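Local atomic coordinates of homocitrate synthase (PDB entry 6KTQ), a protein that catalyses the aldol-type condensation of acetyl-CoA with 2-oxoglutarate to give homocitrate, the first step of lysine biosynthesis by the alpha-aminoadipate pathway. Residues A[37-42]-A[49-54]; A[252-257]-A[288-293]. One frame throughout, in Å; residues are numbered along the deposited sequence.

How the contacts relate
Both contacts lie in the TIM-barrel catalytic domain, with centres 11 Å apart. Along the chain they come in series: contact 1 closes before contact 2 opens. Segment 37-42 leaves the end of strand 31-37, the first of eight parallel barrel strands, and 49-54 leads into helix 53-66; segment 252-257 starts at the end of the last strand, 249-252, and meets helix 287-298. Those two strands pair in parallel and close the barrel, and the contacts touch directly at this seam: S38 N lies 2.7 Å from T252 O and T39 OG1 2.9 Å from L254 N, both probable hydrogen bonds. The metal- and substrate-binding turn of contact 1 is thus joined to the helix-packed loop of contact 2.

Contact 1 (A[37-42]-A[49-54]); sequences DSTLRE and VVFTTD. With AKG (2-oxoglutaric acid), chain D.
F51, with CG anti to its carbonyl carbon (chi1 -60°), swings its ring onto the turn carrying T39 and L40. The L40 side chain crosses it at about a right angle and lays CD1 obliquely against the ring, 4.2 Å from F51 CD2. T39 O lies in the ring plane at the edge, 3.6 Å from F51 CE2. The turn is type I, S38 to R41, closed by R41 N to S38 O, and D37 braces its start: OD2 takes T39 OG1 on its syn lone pair at 2.5 Å, while T39 N reaches the same oxygen from above the carboxylate plane, completing an Asx turn. Beyond it, R41 CG stands anti to the backbone N (chi1 -163°), and bends at chi2 and chi3 fold the guanidinium over E42 CB. R41 NH2 donates to the keto oxygen O5 of 2-oxoglutarate at 3.2 Å, with a weaker bond from R41 NH1. R41 NH2 also makes a weak salt bridge to E42 OE1, and R41 NE pairs with E72. E42 OE1, a zinc ligand together with H227 and H229, lies 3.0 Å from O5. An alanine here would probably cost O5 both guanidinium bonds and leave the E72 carboxylate without that mate. The sequence D-x-T-L-R-E matches the DRE-TIM signature, and the guanidinium, with the zinc site beside it, would probably help polarise the keto group for the condensation.

Contact 2 (A[252-257]-A[288-293]); sequences TTLNGL and SEVASL
L254 and N255 reach the helix 287-298 side by side, one with an apolar branch and the other with an amide. The L254 side chain sits at chi1 -95°, well off a staggered value, which suggests a modestly strained fit. It crosses V290 at about a right angle: V290 CG1 is 3.8 Å from L254 CG, and L254 CD2 lies equally near that methyl. The other branch, L254 CD1, rests on the helix backbone itself, 3.8 Å from A291 CA. Helix 53-66 also borders this packing, through L63 on L254 and I66 on V290.

N255 has a positive phi, 70°, and its CG stands anti to the carbonyl carbon, which aims the amide at the helix. N255 ND2 donates to A291 O at 3.1 Å along an almost straight bond (175°). The donor lies in the carbonyl plane on a lone pair and the acceptor lies in the plane of the N255 amide, so the donor and acceptor planes are both well aligned with the bond. Beside it, N255 OD1 comes within 3.3 Å of A291 CB and accepts from Q267 NE2 of helix 266-277. Within the loop, T253 OG1 spans the chain, donating to L257 O at 2.7 Å.

The N255 amide is therefore fixed in rotation by partners at both ends, its N-H on helix 287-298 and its oxygen on helix 266-277; these two bonds, beside the apolar L254 packing, tie both helices to the loop after the last barrel strand.

Contact 1 (A[37-42]-A[49-54])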
ATOM      1  N   ASP A  37     -10.126   2.947 -23.454  1.00 21.90           N
ATOM      2  CA  ASP A  37      -9.451   2.667 -24.695  1.00 24.94           C
ATOM      3  C   ASP A  37      -9.533   3.878 -25.614  1.00 25.13           C
ATOM      4  O   ASP A  37     -10.616   4.468 -25.792  1.00 24.54           O
ATOM      5  CB  ASP A  37      -9.954   1.412 -25.380  1.00 26.90           C
ATOM      6  CG  ASP A  37      -9.013   0.980 -26.530  1.00 29.29           C
ATOM      7  OD1 ASP A  37      -7.995   0.273 -26.292  1.00 25.30           O
ATOM      8  OD2 ASP A  37      -9.301   1.415 -27.670  1.00 29.72           O
ATOM      9  N   SER A  38      -8.368   4.251 -26.146  1.00 24.22           N
ATOM     10  CA  SER A  38      -8.199   5.446 -26.975  1.00 25.42           C
ATOM     11  C   SER A  38      -7.752   5.094 -28.420  1.00 25.09           C
ATOM     12  O   SER A  38      -7.174   5.917 -29.118  1.00 25.74           O
ATOM     13  CB  SER A  38      -7.178   6.362 -26.314  1.00 24.83           C
ATOM     14  OG  SER A  38      -7.238   7.704 -26.829  1.00 24.55           O
ATOM     15  N   THR A  39      -8.041   3.888 -28.860  1.00 25.19           N
ATOM     16  CA  THR A  39      -7.773   3.470 -30.247  1.00 26.10           C
ATOM     17  C   THR A  39      -8.340   4.521 -31.214  1.00 27.59           C
ATOM     18  O   THR A  39      -7.700   4.879 -32.187  1.00 28.09           O
ATOM     19  CB  THR A  39      -8.356   2.074 -30.529  1.00 23.94           C
ATOM     20  OG1 THR A  39      -7.760   1.121 -29.639  1.00 24.49           O
ATOM     21  CG2 THR A  39      -8.071   1.613 -31.949  1.00 24.30           C
ATOM     22  N   LEU A  40      -9.505   5.066 -30.874  1.00 29.71           N
ATOM     23  CA  LEU A  40     -10.203   6.008 -31.736  1.00 30.95           C
ATOM     24  C   LEU A  40      -9.776   7.450 -31.562  1.00 32.32           C
ATOM     25  O   LEU A  40     -10.210   8.306 -32.322  1.00 35.85           O
ATOM     26  CB  LEU A  40     -11.698   5.893 -31.482  1.00 30.35           C
ATOM     27  CG  LEU A  40     -12.539   4.876 -32.239  1.00 33.45           C
ATOM     28  CD1 LEU A  40     -11.797   3.836 -33.043  1.00 34.07           C
ATOM     29  CD2 LEU A  40     -13.644   4.270 -31.385  1.00 32.50           C
ATOM     30  N   ARG A  41      -8.927   7.740 -30.588  1.00 29.47           N
ATOM     31  CA  ARG A  41      -8.379   9.072 -30.457  1.00 27.15           C
ATOM     32  C   ARG A  41      -6.849   8.983 -30.589  1.00 26.95           C
ATOM     33  O   ARG A  41      -6.299   9.235 -31.680  1.00 26.47           O
ATOM     34  CB  ARG A  41      -8.835   9.702 -29.133  1.00 26.78           C
ATOM     35  CG  ARG A  41      -8.688  11.213 -29.052  1.00 27.00           C
ATOM     36  CD  ARG A  41      -7.280  11.693 -28.787  1.00 29.23           C
ATOM     37  NE  ARG A  41      -6.768  11.189 -27.514  1.00 31.12           N
ATOM     38  CZ  ARG A  41      -5.487  11.238 -27.140  1.00 33.10           C
ATOM     39  NH1 ARG A  41      -5.148  10.758 -25.961  1.00 33.86           N
ATOM     40  NH2 ARG A  41      -4.539  11.755 -27.924  1.00 33.94           N
ATOM     41  N   GLU A  42      -6.157   8.620 -29.505  1.00 25.03           N
ATOM     42  CA  GLU A  42      -4.714   8.389 -29.565  1.00 24.13           C
ATOM     43  C   GLU A  42      -4.355   7.480 -30.761  1.00 23.20           C
ATOM     44  O   GLU A  42      -3.404   7.773 -31.502  1.00 24.24           O
ATOM     45  CB  GLU A  42      -4.210   7.777 -28.261  1.00 24.08           C
ATOM     46  CG  GLU A  42      -2.704   7.469 -28.225  1.00 26.16           C
ATOM     47  CD  GLU A  42      -1.838   8.714 -28.146  1.00 28.23           C
ATOM     48  OE1 GLU A  42      -2.132   9.584 -27.298  1.00 31.66           O
ATOM     49  OE2 GLU A  42      -0.838   8.825 -28.900  1.00 27.23           O
ATOM     50  N   VAL A  49      -2.331   6.046 -40.213  1.00 24.78           N
ATOM     51  CA  VAL A  49      -3.560   5.407 -39.773  1.00 24.18           C
ATOM     52  C   VAL A  49      -4.699   6.423 -39.784  1.00 24.53           C
ATOM     53  O   VAL A  49      -4.610   7.474 -39.157  1.00 25.36           O
ATOM     54  CB  VAL A  49      -3.433   4.819 -38.345  1.00 24.56           C
ATOM     55  CG1 VAL A  49      -4.754   4.272 -37.875  1.00 24.72           C
ATOM     56  CG2 VAL A  49      -2.413   3.695 -38.317  1.00 24.22           C
ATOM     57  N   VAL A  50      -5.763   6.091 -40.508  1.00 25.02           N
ATOM     58  CA  VAL A  50      -7.019   6.826 -40.411  1.00 25.07           C
ATOM     59  C   VAL A  50      -8.123   5.798 -40.483  1.00 23.95           C
ATOM     60  O   VAL A  50      -7.944   4.750 -41.086  1.00 24.59           O
ATOM     61  CB  VAL A  50      -7.183   7.886 -41.534  1.00 25.29           C
ATOM     62  CG1 VAL A  50      -6.292   9.090 -41.268  1.00 24.96           C
ATOM     63  CG2 VAL A  50      -6.902   7.280 -42.913  1.00 25.84           C
ATOM     64  N   PHE A  51      -9.246   6.106 -39.836  1.00 23.94           N
ATOM     65  CA  PHE A  51     -10.407   5.275 -39.851  1.00 26.03           C
ATOM     66  C   PHE A  51     -11.556   6.026 -40.499  1.00 27.36           C
ATOM     67  O   PHE A  51     -11.685   7.218 -40.293  1.00 28.81           O
ATOM     68  CB  PHE A  51     -10.848   4.976 -38.421  1.00 26.52           C
ATOM     69  CG  PHE A  51      -9.813   4.259 -37.609  1.00 27.16           C
ATOM     70  CD1 PHE A  51      -9.228   3.100 -38.086  1.00 25.50           C
ATOM     71  CD2 PHE A  51      -9.445   4.734 -36.369  1.00 27.01           C
ATOM     72  CE1 PHE A  51      -8.309   2.411 -37.338  1.00 26.53           C
ATOM     73  CE2 PHE A  51      -8.518   4.048 -35.613  1.00 27.05           C
ATOM     74  CZ  PHE A  51      -7.940   2.891 -36.099  1.00 27.64           C
ATOM     75  N   THR A  52     -12.404   5.307 -41.225  1.00 29.05           N
ATOM     76  CA  THR A  52     -13.683   5.859 -41.688  1.00 30.01           C
ATOM     77  C   THR A  52     -14.647   5.918 -40.517  1.00 32.23           C
ATOM     78  O   THR A  52     -14.413   5.307 -39.474  1.00 27.88           O
ATOM     79  CB  THR A  52     -14.312   4.975 -42.764  1.00 29.75           C
ATOM     80  OG1 THR A  52     -14.567   3.681 -42.215  1.00 28.73           O
ATOM     81  CG2 THR A  52     -13.345   4.825 -43.939  1.00 31.28           C
ATOM     82  N   THR A  53     -15.739   6.656 -40.683  1.00 31.64           N
ATOM     83  CA  THR A  53     -16.765   6.715 -39.644  1.00 33.63           C
ATOM     84  C   THR A  53     -17.307   5.323 -39.322  1.00 31.60           C
ATOM     85  O   THR A  53     -17.388   4.933 -38.150  1.00 32.74           O
ATOM     86  CB  THR A  53     -17.882   7.696 -40.048  1.00 38.18           C
ATOM     87  OG1 THR A  53     -17.342   9.017 -40.017  1.00 39.80           O
ATOM     88  CG2 THR A  53     -19.041   7.632 -39.109  1.00 41.10           C
ATOM     89  N   ASP A  54     -17.623   4.545 -40.341  1.00 30.79           N
ATOM     90  CA  ASP A  54     -18.143   3.194 -40.131  1.00 31.81           C
ATOM     91  C   ASP A  54     -17.130   2.331 -39.380  1.00 29.85           C
ATOM     92  O   ASP A  54     -17.503   1.518 -38.554  1.00 30.39           O
ATOM     93  CB  ASP A  54     -18.449   2.488 -41.442  1.00 35.61           C
ATOM     94  CG  ASP A  54     -19.618   3.107 -42.207  1.00 41.21           C
ATOM     95  OD1 ASP A  54     -20.513   3.679 -41.578  1.00 41.00           O
ATOM     96  OD2 ASP A  54     -19.632   3.020 -43.456  1.00 49.26           O
TER
HETATM   97  C1  AKG D 402      -0.584  13.033 -24.290  1.00 58.85           C
HETATM   98  O1  AKG D 402       0.275  12.136 -24.383  1.00 60.01           O
HETATM   99  O2  AKG D 402      -0.286  14.131 -23.768  1.00 61.64           O
HETATM  100  C2  AKG D 402      -1.943  12.775 -24.812  1.00 60.44           C
HETATM  101  O5  AKG D 402      -2.097  12.175 -25.885  1.00 53.23           O
HETATM  102  C3  AKG D 402      -3.154  13.212 -23.995  1.00 54.80           C
HETATM  103  C4  AKG D 402      -3.488  12.048 -23.057  1.00 48.17           C
HETATM  104  C5  AKG D 402      -4.776  12.156 -22.252  1.00 47.68           C
HETATM  105  O3  AKG D 402      -4.786  11.564 -21.132  1.00 34.87           O
HETATM  106  O4  AKG D 402      -5.758  12.828 -22.701  1.00 46.34           O

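Contact 2 (A[252-257]-A[288-293])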
ATOM      1  N   THR A 252      -5.459   2.791 -22.911  1.00 22.61           N
ATOM      2  CA  THR A 252      -4.856   1.839 -23.826  1.00 21.82           C
ATOM      3  C   THR A 252      -5.238   2.121 -25.277  1.00 23.18           C
ATOM      4  O   THR A 252      -6.169   2.883 -25.558  1.00 22.50           O
ATOM      5  CB  THR A 252      -5.287   0.395 -23.510  1.00 21.61           C
ATOM      6  OG1 THR A 252      -6.689   0.258 -23.682  1.00 20.74           O
ATOM      7  CG2 THR A 252      -4.899  -0.025 -22.136  1.00 22.21           C
ATOM      8  N   THR A 253      -4.479   1.523 -26.190  1.00 22.83           N
ATOM      9  CA  THR A 253      -4.938   1.325 -27.559  1.00 23.55           C
ATOM     10  C   THR A 253      -4.769  -0.137 -27.919  1.00 22.54           C
ATOM     11  O   THR A 253      -3.897  -0.839 -27.353  1.00 23.69           O
ATOM     12  CB  THR A 253      -4.127   2.130 -28.562  1.00 23.46           C
ATOM     13  OG1 THR A 253      -2.740   1.798 -28.414  1.00 22.81           O
ATOM     14  CG2 THR A 253      -4.339   3.625 -28.374  1.00 23.43           C
ATOM     15  N   LEU A 254      -5.577  -0.613 -28.842  1.00 21.95           N
ATOM     16  CA  LEU A 254      -5.302  -1.922 -29.434  1.00 23.41           C
ATOM     17  C   LEU A 254      -3.959  -1.850 -30.147  1.00 23.22           C
ATOM     18  O   LEU A 254      -3.633  -0.858 -30.799  1.00 22.63           O
ATOM     19  CB  LEU A 254      -6.391  -2.374 -30.397  1.00 23.79           C
ATOM     20  CG  LEU A 254      -7.472  -3.276 -29.814  1.00 24.69           C
ATOM     21  CD1 LEU A 254      -6.845  -4.534 -29.206  1.00 23.73           C
ATOM     22  CD2 LEU A 254      -8.301  -2.486 -28.826  1.00 24.43           C
ATOM     23  N   ASN A 255      -3.145  -2.874 -29.943  1.00 23.89           N
ATOM     24  CA  ASN A 255      -1.962  -3.097 -30.768  1.00 23.35           C
ATOM     25  C   ASN A 255      -0.852  -2.090 -30.569  1.00 23.31           C
ATOM     26  O   ASN A 255       0.059  -2.005 -31.383  1.00 22.53           O
ATOM     27  CB  ASN A 255      -2.345  -3.140 -32.261  1.00 24.46           C
ATOM     28  CG  ASN A 255      -3.427  -4.175 -32.573  1.00 24.43           C
ATOM     29  OD1 ASN A 255      -3.734  -5.058 -31.762  1.00 24.75           O
ATOM     30  ND2 ASN A 255      -4.019  -4.061 -33.754  1.00 28.28           N
ATOM     31  N   GLY A 256      -0.918  -1.293 -29.516  1.00 23.68           N
ATOM     32  CA  GLY A 256       0.135  -0.298 -29.295  1.00 23.23           C
ATOM     33  C   GLY A 256       0.099   0.830 -30.315  1.00 23.68           C
ATOM     34  O   GLY A 256       1.135   1.412 -30.662  1.00 23.02           O
ATOM     35  N   LEU A 257      -1.081   1.109 -30.850  1.00 21.86           N
ATOM     36  CA  LEU A 257      -1.237   2.303 -31.689  1.00 23.01           C
ATOM     37  C   LEU A 257      -1.021   3.609 -30.878  1.00 22.63           C
ATOM     38  O   LEU A 257      -1.178   3.651 -29.632  1.00 22.91           O
ATOM     39  CB  LEU A 257      -2.605   2.295 -32.365  1.00 23.26           C
ATOM     40  CG  LEU A 257      -2.811   1.202 -33.432  1.00 24.46           C
ATOM     41  CD1 LEU A 257      -4.279   1.130 -33.831  1.00 25.80           C
ATOM     42  CD2 LEU A 257      -1.950   1.446 -34.673  1.00 25.75           C
ATOM     43  N   SER A 288      -7.758 -11.344 -29.294  1.00 25.29           N
ATOM     44  CA  SER A 288      -7.288 -11.633 -30.640  1.00 26.95           C
ATOM     45  C   SER A 288      -8.222 -11.072 -31.711  1.00 27.96           C
ATOM     46  O   SER A 288      -7.775 -10.481 -32.684  1.00 26.85           O
ATOM     47  CB  SER A 288      -7.120 -13.121 -30.837  1.00 30.79           C
ATOM     48  OG  SER A 288      -5.924 -13.546 -30.222  1.00 33.63           O
ATOM     49  N   GLU A 289      -9.525 -11.227 -31.506  1.00 29.61           N
ATOM     50  CA  GLU A 289     -10.509 -10.805 -32.496  1.00 31.30           C
ATOM     51  C   GLU A 289     -10.505  -9.296 -32.625  1.00 30.33           C
ATOM     52  O   GLU A 289     -10.525  -8.761 -33.747  1.00 27.34           O
ATOM     53  CB  GLU A 289     -11.897 -11.313 -32.115  1.00 37.17           C
ATOM     54  CG  GLU A 289     -13.008 -10.900 -33.071  1.00 45.93           C
ATOM     55  CD  GLU A 289     -14.399 -11.098 -32.474  1.00 53.59           C
ATOM     56  OE1 GLU A 289     -15.165 -10.110 -32.394  1.00 58.10           O
ATOM     57  OE2 GLU A 289     -14.710 -12.231 -32.052  1.00 56.53           O
ATOM     58  N   VAL A 290     -10.438  -8.591 -31.495  1.00 26.29           N
ATOM     59  CA  VAL A 290     -10.459  -7.139 -31.540  1.00 28.67           C
ATOM     60  C   VAL A 290      -9.146  -6.590 -32.087  1.00 27.29           C
ATOM     61  O   VAL A 290      -9.148  -5.639 -32.881  1.00 28.13           O
ATOM     62  CB  VAL A 290     -10.849  -6.527 -30.176  1.00 29.08           C
ATOM     63  CG1 VAL A 290     -10.820  -5.001 -30.240  1.00 28.90           C
ATOM     64  CG2 VAL A 290     -12.255  -7.026 -29.797  1.00 29.73           C
ATOM     65  N   ALA A 291      -8.036  -7.199 -31.696  1.00 25.23           N
ATOM     66  CA  ALA A 291      -6.731  -6.825 -32.237  1.00 24.70           C
ATOM     67  C   ALA A 291      -6.697  -6.984 -33.767  1.00 26.35           C
ATOM     68  O   ALA A 291      -6.130  -6.159 -34.493  1.00 25.78           O
ATOM     69  CB  ALA A 291      -5.669  -7.704 -31.636  1.00 24.84           C
ATOM     70  N   SER A 292      -7.269  -8.085 -34.230  1.00 27.06           N
ATOM     71  CA  SER A 292      -7.310  -8.390 -35.673  1.00 27.36           C
ATOM     72  C   SER A 292      -8.170  -7.372 -36.448  1.00 26.48           C
ATOM     73  O   SER A 292      -7.784  -6.885 -37.525  1.00 26.89           O
ATOM     74  CB  SER A 292      -7.766  -9.833 -35.846  1.00 28.81           C
ATOM     75  OG  SER A 292      -8.042 -10.080 -37.206  1.00 39.03           O
ATOM     76  N   LEU A 293      -9.295  -6.988 -35.861  1.00 27.04           N
ATOM     77  CA  LEU A 293     -10.142  -5.901 -36.397  1.00 27.62           C
ATOM     78  C   LEU A 293      -9.414  -4.578 -36.542  1.00 26.18           C
ATOM     79  O   LEU A 293      -9.516  -3.906 -37.565  1.00 27.88           O
ATOM     80  CB  LEU A 293     -11.372  -5.708 -35.522  1.00 28.15           C
ATOM     81  CG  LEU A 293     -12.401  -4.684 -35.997  1.00 29.45           C
ATOM     82  CD1 LEU A 293     -13.063  -5.174 -37.273  1.00 30.55           C
ATOM     83  CD2 LEU A 293     -13.423  -4.470 -34.907  1.00 31.43           C
TER